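Local coordinates for protein acetylene hydratase (Pelobacter acetylenicus, PDB 2E7Z) that hydrates acetylene to acetaldehyde, a non-redox reaction, using a tungsten-bis(molybdopterin guanine dinucleotide) cofactor and a [4Fe-4S] cluster, at residues A[333-341]-A[377-387]; A[410-418]-A[443-451]. All blocks are in the same frame, centred on the assembly; numbering follows the deposited sequence.

Contact 1 of 2, residues A[333-341]-A[377-387]; sequences PISKIQMHE and GVKYFHNMGAF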
loop_
_atom_site.group_PDB
_atom_site.type_symbol
_atom_site.label_atom_id
_atom_site.label_comp_id
_atom_site.label_asym_id
_atom_site.label_seq_id
_atom_site.Cartn_x
_atom_site.Cartn_y
_atom_site.Cartn_z
ATOM N N PRO A 333 -0.503 -11.170 -19.287
ATOM C CA PRO A 333 -0.305 -10.919 -17.836
ATOM C C PRO A 333 1.018 -10.216 -17.509
ATOM O O PRO A 333 2.089 -10.577 -18.023
ATOM C CB PRO A 333 -0.381 -12.330 -17.205
ATOM C CG PRO A 333 -1.228 -13.076 -18.180
ATOM C CD PRO A 333 -0.767 -12.589 -19.554
ATOM N N ILE A 334 0.929 -9.241 -16.616
ATOM C CA ILE A 334 2.138 -8.608 -16.084
ATOM C C ILE A 334 3.042 -9.699 -15.481
ATOM O O ILE A 334 4.265 -9.661 -15.624
ATOM C CB ILE A 334 1.749 -7.576 -15.038
ATOM C CG1 ILE A 334 1.128 -6.343 -15.733
ATOM C CG2 ILE A 334 2.930 -7.183 -14.150
ATOM C CD1 ILE A 334 0.501 -5.318 -14.775
ATOM N N SER A 335 2.428 -10.685 -14.813
ATOM C CA SER A 335 3.192 -11.748 -14.198
ATOM C C SER A 335 4.064 -12.476 -15.196
ATOM O O SER A 335 5.171 -12.874 -14.843
ATOM C CB SER A 335 2.257 -12.800 -13.572
ATOM O OG SER A 335 1.455 -12.206 -12.554
ATOM N N LYS A 336 3.569 -12.653 -16.420
ATOM C CA LYS A 336 4.328 -13.381 -17.440
ATOM C C LYS A 336 5.471 -12.514 -17.973
ATOM O O LYS A 336 6.579 -12.989 -18.187
ATOM C CB LYS A 336 3.392 -13.816 -18.557
ATOM C CG LYS A 336 2.269 -14.728 -18.066
ATOM C CD LYS A 336 1.659 -15.516 -19.207
ATOM C CE LYS A 336 1.189 -16.880 -18.725
ATOM N NZ LYS A 336 2.294 -17.644 -18.096
ATOM N N ILE A 337 5.196 -11.209 -18.146
ATOM C CA ILE A 337 6.225 -10.249 -18.589
ATOM C C ILE A 337 7.365 -10.197 -17.557
ATOM O O ILE A 337 8.529 -10.074 -17.918
ATOM C CB ILE A 337 5.601 -8.843 -18.893
ATOM C CG1 ILE A 337 4.669 -9.005 -20.092
ATOM C CG2 ILE A 337 6.697 -7.804 -19.181
ATOM C CD1 ILE A 337 3.764 -7.811 -20.357
ATOM N N GLN A 338 7.026 -10.339 -16.284
ATOM C CA GLN A 338 8.027 -10.276 -15.207
ATOM C C GLN A 338 9.053 -11.430 -15.212
ATOM O O GLN A 338 10.109 -11.289 -14.616
ATOM C CB GLN A 338 7.351 -10.198 -13.844
ATOM C CG GLN A 338 6.596 -8.905 -13.644
ATOM C CD GLN A 338 5.875 -8.816 -12.319
ATOM O OE1 GLN A 338 5.371 -9.844 -11.828
ATOM N NE2 GLN A 338 5.775 -7.597 -11.730
ATOM N N MET A 339 8.732 -12.576 -15.839
ATOM C CA MET A 339 9.707 -13.681 -16.015
ATOM C C MET A 339 10.299 -14.105 -14.695
ATOM O O MET A 339 11.513 -14.321 -14.593
ATOM C CB MET A 339 10.817 -13.252 -16.973
ATOM C CG MET A 339 10.352 -13.207 -18.389
ATOM S SD MET A 339 11.668 -12.748 -19.559
ATOM C CE MET A 339 12.957 -13.962 -19.204
ATOM N N HIS A 340 9.438 -14.292 -13.689
ATOM C CA HIS A 340 9.884 -14.910 -12.433
ATOM C C HIS A 340 10.514 -16.289 -12.599
ATOM O O HIS A 340 11.403 -16.646 -11.840
ATOM C CB HIS A 340 8.723 -15.000 -11.451
ATOM C CG HIS A 340 8.174 -13.660 -11.084
ATOM N ND1 HIS A 340 8.854 -12.771 -10.279
ATOM C CD2 HIS A 340 7.013 -13.054 -11.433
ATOM C CE1 HIS A 340 8.131 -11.668 -10.144
ATOM N NE2 HIS A 340 7.002 -11.815 -10.822
ATOM N N GLU A 341 10.091 -17.021 -13.609
ATOM C CA GLU A 341 10.690 -18.346 -13.740
ATOM C C GLU A 341 12.161 -18.257 -14.112
ATOM O O GLU A 341 12.927 -19.153 -13.719
ATOM C CB GLU A 341 9.899 -19.279 -14.659
ATOM C CG GLU A 341 10.430 -20.701 -14.647
ATOM C CD GLU A 341 10.122 -21.447 -13.363
ATOM O OE1 GLU A 341 8.933 -21.636 -13.065
ATOM O OE2 GLU A 341 11.069 -21.895 -12.678
ATOM N N GLY A 377 -3.314 -20.094 -14.826
ATOM C CA GLY A 377 -2.393 -20.307 -15.928
ATOM C C GLY A 377 -1.099 -19.528 -15.765
ATOM O O GLY A 377 -0.353 -19.333 -16.719
ATOM N N VAL A 378 -0.842 -19.084 -14.537
ATOM C CA VAL A 378 0.342 -18.292 -14.219
ATOM C C VAL A 378 0.925 -18.871 -12.944
ATOM O O VAL A 378 0.314 -18.770 -11.885
ATOM C CB VAL A 378 -0.012 -16.791 -14.029
ATOM C CG1 VAL A 378 1.156 -16.042 -13.495
ATOM C CG2 VAL A 378 -0.431 -16.188 -15.362
ATOM N N LYS A 379 2.101 -19.479 -13.054
ATOM C CA LYS A 379 2.753 -20.126 -11.920
ATOM C C LYS A 379 3.118 -19.112 -10.846
ATOM O O LYS A 379 2.900 -19.348 -9.654
ATOM C CB LYS A 379 4.007 -20.857 -12.370
ATOM C CG LYS A 379 4.781 -21.475 -11.218
ATOM C CD LYS A 379 5.913 -22.329 -11.735
ATOM C CE LYS A 379 6.801 -22.759 -10.604
ATOM N NZ LYS A 379 7.914 -23.582 -11.122
ATOM N N TYR A 380 3.691 -17.984 -11.271
ATOM C CA TYR A 380 4.064 -16.908 -10.367
ATOM C C TYR A 380 3.072 -15.760 -10.553
ATOM O O TYR A 380 3.303 -14.857 -11.353
ATOM C CB TYR A 380 5.495 -16.422 -10.650
ATOM C CG TYR A 380 6.532 -17.471 -10.351
ATOM C CD1 TYR A 380 6.973 -17.682 -9.048
ATOM C CD2 TYR A 380 7.059 -18.269 -11.372
ATOM C CE1 TYR A 380 7.938 -18.609 -8.763
ATOM C CE2 TYR A 380 8.019 -19.241 -11.088
ATOM C CZ TYR A 380 8.445 -19.399 -9.773
ATOM O OH TYR A 380 9.409 -20.301 -9.427
ATOM N N PHE A 381 1.971 -15.790 -9.812
ATOM C CA PHE A 381 0.874 -14.855 -9.968
ATOM C C PHE A 381 1.259 -13.686 -9.097
ATOM O O PHE A 381 1.209 -13.750 -7.880
ATOM C CB PHE A 381 -0.422 -15.540 -9.507
ATOM C CG PHE A 381 -1.632 -14.650 -9.436
ATOM C CD1 PHE A 381 -1.762 -13.493 -10.191
ATOM C CD2 PHE A 381 -2.706 -15.027 -8.619
ATOM C CE1 PHE A 381 -2.911 -12.710 -10.091
ATOM C CE2 PHE A 381 -3.864 -14.258 -8.531
ATOM C CZ PHE A 381 -3.973 -13.099 -9.277
ATOM N N HIS A 382 1.686 -12.601 -9.747
ATOM C CA HIS A 382 2.120 -11.378 -9.055
ATOM C C HIS A 382 0.850 -10.618 -8.706
ATOM O O HIS A 382 0.486 -9.659 -9.380
ATOM C CB HIS A 382 3.027 -10.558 -9.965
ATOM C CG HIS A 382 3.611 -9.362 -9.298
ATOM N ND1 HIS A 382 3.013 -8.121 -9.361
ATOM C CD2 HIS A 382 4.737 -9.213 -8.561
ATOM C CE1 HIS A 382 3.774 -7.249 -8.714
ATOM N NE2 HIS A 382 4.816 -7.887 -8.207
ATOM N N ASN A 383 0.176 -11.062 -7.647
ATOM C CA ASN A 383 -1.112 -10.488 -7.274
ATOM C C ASN A 383 -0.930 -9.221 -6.449
ATOM O O ASN A 383 -0.540 -9.268 -5.271
ATOM C CB ASN A 383 -1.874 -11.585 -6.531
ATOM C CG ASN A 383 -3.371 -11.283 -6.293
ATOM O OD1 ASN A 383 -3.977 -11.958 -5.464
ATOM N ND2 ASN A 383 -3.961 -10.317 -6.990
ATOM N N MET A 384 -1.210 -8.085 -7.103
ATOM C CA MET A 384 -1.066 -6.711 -6.561
ATOM C C MET A 384 0.410 -6.353 -6.421
ATOM O O MET A 384 0.934 -5.616 -7.264
ATOM C CB MET A 384 -1.864 -6.518 -5.243
ATOM C CG MET A 384 -3.318 -7.065 -5.260
ATOM S SD MET A 384 -4.332 -6.507 -6.659
ATOM C CE MET A 384 -4.864 -4.896 -6.020
ATOM N N GLY A 385 1.085 -6.924 -5.417
ATOM C CA GLY A 385 2.546 -6.775 -5.239
ATOM C C GLY A 385 2.969 -8.064 -4.581
ATOM O O GLY A 385 2.315 -8.481 -3.624
ATOM N N ALA A 386 3.992 -8.738 -5.112
ATOM C CA ALA A 386 4.294 -10.081 -4.643
ATOM C C ALA A 386 5.741 -10.437 -4.811
ATOM O O ALA A 386 6.477 -9.842 -5.610
ATOM C CB ALA A 386 3.412 -11.123 -5.383
ATOM N N PHE A 387 6.122 -11.460 -4.055
ATOM C CA PHE A 387 7.473 -12.050 -4.087
ATOM C C PHE A 387 8.435 -10.954 -3.658
ATOM O O PHE A 387 9.235 -10.407 -4.438
ATOM C CB PHE A 387 7.809 -12.662 -5.451
ATOM C CG PHE A 387 6.656 -13.425 -6.057
ATOM C CD1 PHE A 387 6.062 -14.466 -5.357
ATOM C CD2 PHE A 387 6.152 -13.122 -7.314
ATOM C CE1 PHE A 387 4.982 -15.166 -5.876
ATOM C CE2 PHE A 387 5.073 -13.861 -7.861
ATOM C CZ PHE A 387 4.494 -14.878 -7.119
#
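Ser-335 and His-382 meet in the tightly packed half of this contact, where His-382 N donates to Ser-335 OG over 2.8 Å in a nearly straight bond (163°). The same hydroxyl also hydrogen-bonds Glu-470, so two groups hold it, while Val-378 CG1 presses on Ser-335 CB at 3.4 Å, closer than usual for two carbons. The Gln-338 amide stands upright over one face of the His-382 ring, the planes perpendicular, with NE2 3.5 Å above the ring plane and over its centre. Gln-338 OE1 accepts from His-340 NE2 (2.7 Å) well above the carbonyl plane; with ND1 bonded to Tyr-362 OH, this fixes the imidazole's rotation. His-340 CB sits over the Tyr-380 ring in a CH-pi contact, and the edge of Phe-387 points at the His-340 face. The solvent side is looser and charged. In one of two modelled conformers each, Glu-341 takes the extended Lys-379, NZ to OE1 2.9 Å on the syn lone pair, and Lys-336 NZ bonds Gly-377 O weakly at 3.4 Å. A short helix is thus joined to an irregular loop through an aromatic cluster of His-340, Tyr-380 and Phe-387, beside an inverse gamma turn centred on His-382.

Contact 2 of 2, residues A[410-418]-A[443-451]; sequences FALASNALM and MTPTAQLAD. With MGD (2-amino-5,6-dimercapto-7-methyl-3,7,8a,9-tetrahydro-8-oxa-1,3,9,10-tetraaza-anthracen-4-one guanosine dinucleotide), chain E.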
loop_
_atom_site.group_PDB
_atom_site.type_symbol
_atom_site.label_atom_id
_atom_site.label_comp_id
_atom_site.label_asym_id
_atom_site.label_seq_id
_atom_site.Cartn_x
_atom_site.Cartn_y
_atom_site.Cartn_z
ATOM N N PHE A 410 17.771 1.315 -5.925
ATOM C CA PHE A 410 16.961 2.138 -6.819
ATOM C C PHE A 410 15.636 2.443 -6.134
ATOM O O PHE A 410 14.937 1.518 -5.685
ATOM C CB PHE A 410 16.639 1.483 -8.172
ATOM C CG PHE A 410 17.812 1.149 -9.038
ATOM C CD1 PHE A 410 19.095 1.576 -8.770
ATOM C CD2 PHE A 410 17.577 0.378 -10.181
ATOM C CE1 PHE A 410 20.162 1.242 -9.629
ATOM C CE2 PHE A 410 18.620 0.055 -11.044
ATOM C CZ PHE A 410 19.913 0.524 -10.775
ATOM N N ALA A 411 15.258 3.718 -6.123
ATOM C CA ALA A 411 13.964 4.178 -5.614
ATOM C C ALA A 411 13.147 4.655 -6.798
ATOM O O ALA A 411 13.524 5.668 -7.425
ATOM C CB ALA A 411 14.136 5.281 -4.576
ATOM N N LEU A 412 12.043 3.980 -7.114
ATOM C CA LEU A 412 11.222 4.279 -8.292
ATOM C C LEU A 412 9.868 4.736 -7.814
ATOM O O LEU A 412 9.074 3.946 -7.325
ATOM C CB LEU A 412 11.092 3.059 -9.218
ATOM C CG LEU A 412 12.404 2.365 -9.591
ATOM C CD1 LEU A 412 12.166 1.067 -10.381
ATOM C CD2 LEU A 412 13.324 3.307 -10.320
ATOM N N ALA A 413 9.631 6.053 -7.909
ATOM C CA ALA A 413 8.436 6.712 -7.364
ATOM C C ALA A 413 8.199 6.283 -5.921
ATOM O O ALA A 413 7.085 5.955 -5.525
ATOM C CB ALA A 413 7.213 6.492 -8.242
ATOM N N SER A 414 9.274 6.313 -5.136
ATOM C CA SER A 414 9.237 5.856 -3.760
ATOM C C SER A 414 10.195 6.674 -2.908
ATOM O O SER A 414 11.416 6.652 -3.124
ATOM C CB SER A 414 9.608 4.348 -3.724
ATOM O OG SER A 414 9.806 3.892 -2.382
ATOM N N ASN A 415 9.625 7.425 -1.958
ATOM C CA ASN A 415 10.436 8.176 -1.012
ATOM C C ASN A 415 10.783 7.218 0.122
ATOM O O ASN A 415 10.325 7.323 1.247
ATOM C CB ASN A 415 9.647 9.395 -0.545
ATOM C CG ASN A 415 10.408 10.271 0.417
ATOM O OD1 ASN A 415 11.631 10.218 0.524
ATOM N ND2 ASN A 415 9.658 11.149 1.080
ATOM N N ALA A 416 11.623 6.254 -0.241
ATOM C CA ALA A 416 11.929 5.087 0.584
ATOM C C ALA A 416 12.451 5.403 1.978
ATOM O O ALA A 416 12.110 4.714 2.944
ATOM C CB ALA A 416 12.903 4.134 -0.160
ATOM N N LEU A 417 13.250 6.462 2.117
ATOM C CA LEU A 417 13.714 6.854 3.441
ATOM C C LEU A 417 12.545 6.937 4.432
ATOM O O LEU A 417 12.691 6.599 5.605
ATOM C CB LEU A 417 14.458 8.202 3.362
ATOM C CG LEU A 417 14.876 8.760 4.710
ATOM C CD1 LEU A 417 15.945 7.907 5.384
ATOM C CD2 LEU A 417 15.382 10.189 4.496
ATOM N N MET A 418 11.411 7.449 3.953
ATOM C CA MET A 418 10.282 7.793 4.813
ATOM C C MET A 418 9.103 6.840 4.687
ATOM O O MET A 418 8.050 7.096 5.294
ATOM C CB MET A 418 9.803 9.230 4.479
ATOM C CG MET A 418 10.750 10.347 4.969
ATOM S SD MET A 418 10.343 12.010 4.362
ATOM C CE MET A 418 8.565 12.168 4.654
ATOM N N MET A 443 13.229 16.688 -5.615
ATOM C CA MET A 443 14.383 16.398 -4.786
ATOM C C MET A 443 13.890 15.997 -3.382
ATOM O O MET A 443 14.009 16.735 -2.415
ATOM C CB MET A 443 15.341 17.601 -4.781
ATOM C CG MET A 443 16.679 17.376 -4.097
ATOM S SD MET A 443 17.696 15.975 -4.713
ATOM C CE MET A 443 18.288 16.590 -6.286
ATOM N N THR A 444 13.326 14.802 -3.298
ATOM C CA THR A 444 12.792 14.277 -2.061
ATOM C C THR A 444 13.929 13.963 -1.083
ATOM O O THR A 444 15.098 13.948 -1.456
ATOM C CB THR A 444 12.013 12.980 -2.315
ATOM O OG1 THR A 444 12.962 11.992 -2.719
ATOM C CG2 THR A 444 10.962 13.189 -3.380
ATOM N N PRO A 445 13.590 13.713 0.191
ATOM C CA PRO A 445 14.615 13.320 1.127
ATOM C C PRO A 445 15.417 12.100 0.654
ATOM O O PRO A 445 16.609 12.036 0.864
ATOM C CB PRO A 445 13.827 13.060 2.416
ATOM C CG PRO A 445 12.640 14.066 2.315
ATOM C CD PRO A 445 12.288 13.992 0.849
ATOM N N THR A 446 14.751 11.148 -0.003
ATOM C CA THR A 446 15.454 10.005 -0.591
ATOM C C THR A 446 16.345 10.430 -1.767
ATOM O O THR A 446 17.488 10.014 -1.862
ATOM C CB THR A 446 14.434 8.947 -1.046
ATOM O OG1 THR A 446 13.691 8.552 0.098
ATOM C CG2 THR A 446 15.158 7.751 -1.597
ATOM N N ALA A 447 15.827 11.284 -2.651
ATOM C CA ALA A 447 16.613 11.753 -3.792
ATOM C C ALA A 447 17.869 12.504 -3.313
ATOM O O ALA A 447 18.929 12.440 -3.935
ATOM C CB ALA A 447 15.762 12.652 -4.680
ATOM N N GLN A 448 17.744 13.148 -2.156
ATOM C CA GLN A 448 18.870 13.908 -1.608
ATOM C C GLN A 448 20.069 13.041 -1.277
ATOM O O GLN A 448 21.206 13.491 -1.181
ATOM C CB GLN A 448 18.414 14.616 -0.363
ATOM C CG GLN A 448 17.573 15.844 -0.754
ATOM C CD GLN A 448 16.976 16.563 0.436
ATOM O OE1 GLN A 448 17.596 16.634 1.505
ATOM N NE2 GLN A 448 15.767 17.110 0.257
ATOM N N LEU A 449 19.780 11.747 -1.106
ATOM C CA LEU A 449 20.768 10.708 -0.770
ATOM C C LEU A 449 21.264 9.946 -1.985
ATOM O O LEU A 449 22.036 8.986 -1.855
ATOM C CB LEU A 449 20.176 9.753 0.286
ATOM C CG LEU A 449 20.034 10.385 1.680
ATOM C CD1 LEU A 449 18.933 9.748 2.527
ATOM C CD2 LEU A 449 21.356 10.388 2.424
ATOM N N ALA A 450 20.861 10.382 -3.181
ATOM C CA ALA A 450 21.180 9.642 -4.380
ATOM C C ALA A 450 22.505 10.045 -5.014
ATOM O O ALA A 450 22.998 11.144 -4.769
ATOM C CB ALA A 450 20.051 9.746 -5.379
ATOM N N ASP A 451 23.050 9.145 -5.844
ATOM C CA ASP A 451 24.130 9.505 -6.784
ATOM C C ASP A 451 23.551 10.168 -8.032
ATOM O O ASP A 451 24.180 11.044 -8.645
ATOM C CB ASP A 451 24.928 8.274 -7.173
ATOM C CG ASP A 451 25.653 7.700 -5.988
ATOM O OD1 ASP A 451 26.714 8.243 -5.595
ATOM O OD2 ASP A 451 25.173 6.710 -5.428
HETATM P PB MGD E . 5.808 8.080 -0.868
HETATM O O1B MGD E . 6.649 7.370 0.164
HETATM O O2B MGD E . 5.280 9.439 -0.589
HETATM O O3B MGD E . 4.530 7.204 -1.282
HETATM O O3A MGD E . 4.091 4.826 -0.601
HETATM P PA MGD E . 4.397 5.728 -1.903
HETATM O O1A MGD E . 3.215 5.804 -2.822
HETATM O O2A MGD E . 5.718 5.242 -2.420
HETATM O "O5'" MGD E . 6.707 8.125 -2.206
HETATM C "C5'" MGD E . 6.075 8.348 -3.455
HETATM C "C4'" MGD E . 7.081 9.089 -4.313
HETATM O "O4'" MGD E . 6.593 9.056 -5.662
HETATM C "C3'" MGD E . 7.181 10.577 -3.995
HETATM O "O3'" MGD E . 8.551 10.900 -3.703
HETATM C "C2'" MGD E . 6.667 11.327 -5.243
HETATM O "O2'" MGD E . 7.322 12.572 -5.555
HETATM C "C1'" MGD E . 6.926 10.303 -6.315
HETATM N N9 MGD E . 6.042 10.345 -7.489
HETATM C C8 MGD E . 4.710 10.595 -7.515
HETATM N N7 MGD E . 4.220 10.447 -8.756
HETATM C C5 MGD E . 5.244 10.023 -9.529
HETATM C C6 MGD E . 5.439 9.666 -10.924
HETATM O O6 MGD E . 4.492 9.693 -11.738
HETATM N N1 MGD E . 6.675 9.271 -11.269
HETATM C C2 MGD E . 7.736 9.275 -10.468
HETATM N N2 MGD E . 8.936 8.849 -10.956
HETATM N N3 MGD E . 7.633 9.597 -9.182
HETATM C C4 MGD E . 6.429 9.959 -8.694
HETATM C C10 MGD E . 2.733 4.720 -0.170
HETATM C C11 MGD E . 2.675 3.562 0.802
HETATM O O11 MGD E . 3.422 3.979 1.943
HETATM C C12 MGD E . 1.242 3.264 1.171
HETATM S S12 MGD E . 0.120 2.999 -0.092
HETATM C C13 MGD E . 0.870 3.150 2.457
HETATM S S13 MGD E . -0.757 2.941 2.914
HETATM C C14 MGD E . 1.842 3.218 3.594
HETATM N N15 MGD E . 1.691 4.437 4.374
HETATM C C16 MGD E . 2.633 4.589 5.349
HETATM C C17 MGD E . 2.394 5.263 6.632
HETATM O O17 MGD E . 1.267 5.733 6.902
HETATM N N18 MGD E . 3.423 5.341 7.500
HETATM C C19 MGD E . 4.655 4.831 7.245
HETATM N N19 MGD E . 5.647 4.949 8.152
HETATM N N20 MGD E . 4.942 4.229 6.083
HETATM C C21 MGD E . 3.999 4.074 5.145
HETATM N N22 MGD E . 4.298 3.442 4.008
HETATM C C23 MGD E . 3.273 3.092 3.047
HETATM O O HOH W 1 11.893 9.666 -3.584
#
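Asn-415 OD1 is gripped by two donors of Thr-446: the hydroxyl OG1 at 2.7 Å, in the carbonyl plane on a lone pair, and the backbone N at 3.3 Å, tilted from that plane. Asn-415 is the centre of an inverse gamma turn in the loop that follows the parallel strand 408-412, and its partner lies in the loop following the adjacent strand 435-440; loops after parallel strands commonly build nucleotide sites, and here the first one holds a molybdopterin guanine dinucleotide. With CG anti to the backbone N (chi1 -179°), the Asn-415 amide reaches over to the second loop; ND2 bonds Ser-610 OG, so OD1 and ND2 are both held. Separately, the backbone N of Asn-415 donates to O5' of the cofactor at 3.0 Å. Thr-446 OG1 is in turn an acceptor, taking Leu-417 N at 2.9 Å with an angle of 158°, so one hydroxyl relays between side chain and backbone of the same loop. Thr-446 CG2 turns instead to Ala-411 CB near the end of strand 408-412. Beyond the polar knot, Leu-417 CD2 packs crosswise on Pro-445 CB and Leu-449 CD1, and the sulfur of Met-418 rests on Pro-445 CG at 3.7 Å. Thr-444 OG1 closes an ST motif by accepting from Ala-447 N. A water bridges the two loops, within hydrogen-bonding distance of Ser-414 O and bonded to Thr-444 OG1 at 2.7 Å, while Thr-444 CG2 approaches O3' of the cofactor ribose to 3.3 Å.

Both contacts are largely buried and lie at similar depth, about 18 and 17 Å from the chain centre, yet contact 1 reaches the surface along one side whereas every touching residue of contact 2 is buried. Their centres are 26 Å apart and their nearest atoms about 11 Å, without touching. Contact 1 joins a short helix to an inter-helix loop by a serine hydroxyl bond and aromatic packing, with a salt bridge on its outer side. Contact 2 links loops following neighbouring strands of one sheet through neutral hydrogen bonds and aliphatic packing. It touches the dinucleotide directly, whereas in contact 1 the His-382 side chain stays about 14 Å from a bound dinucleotide.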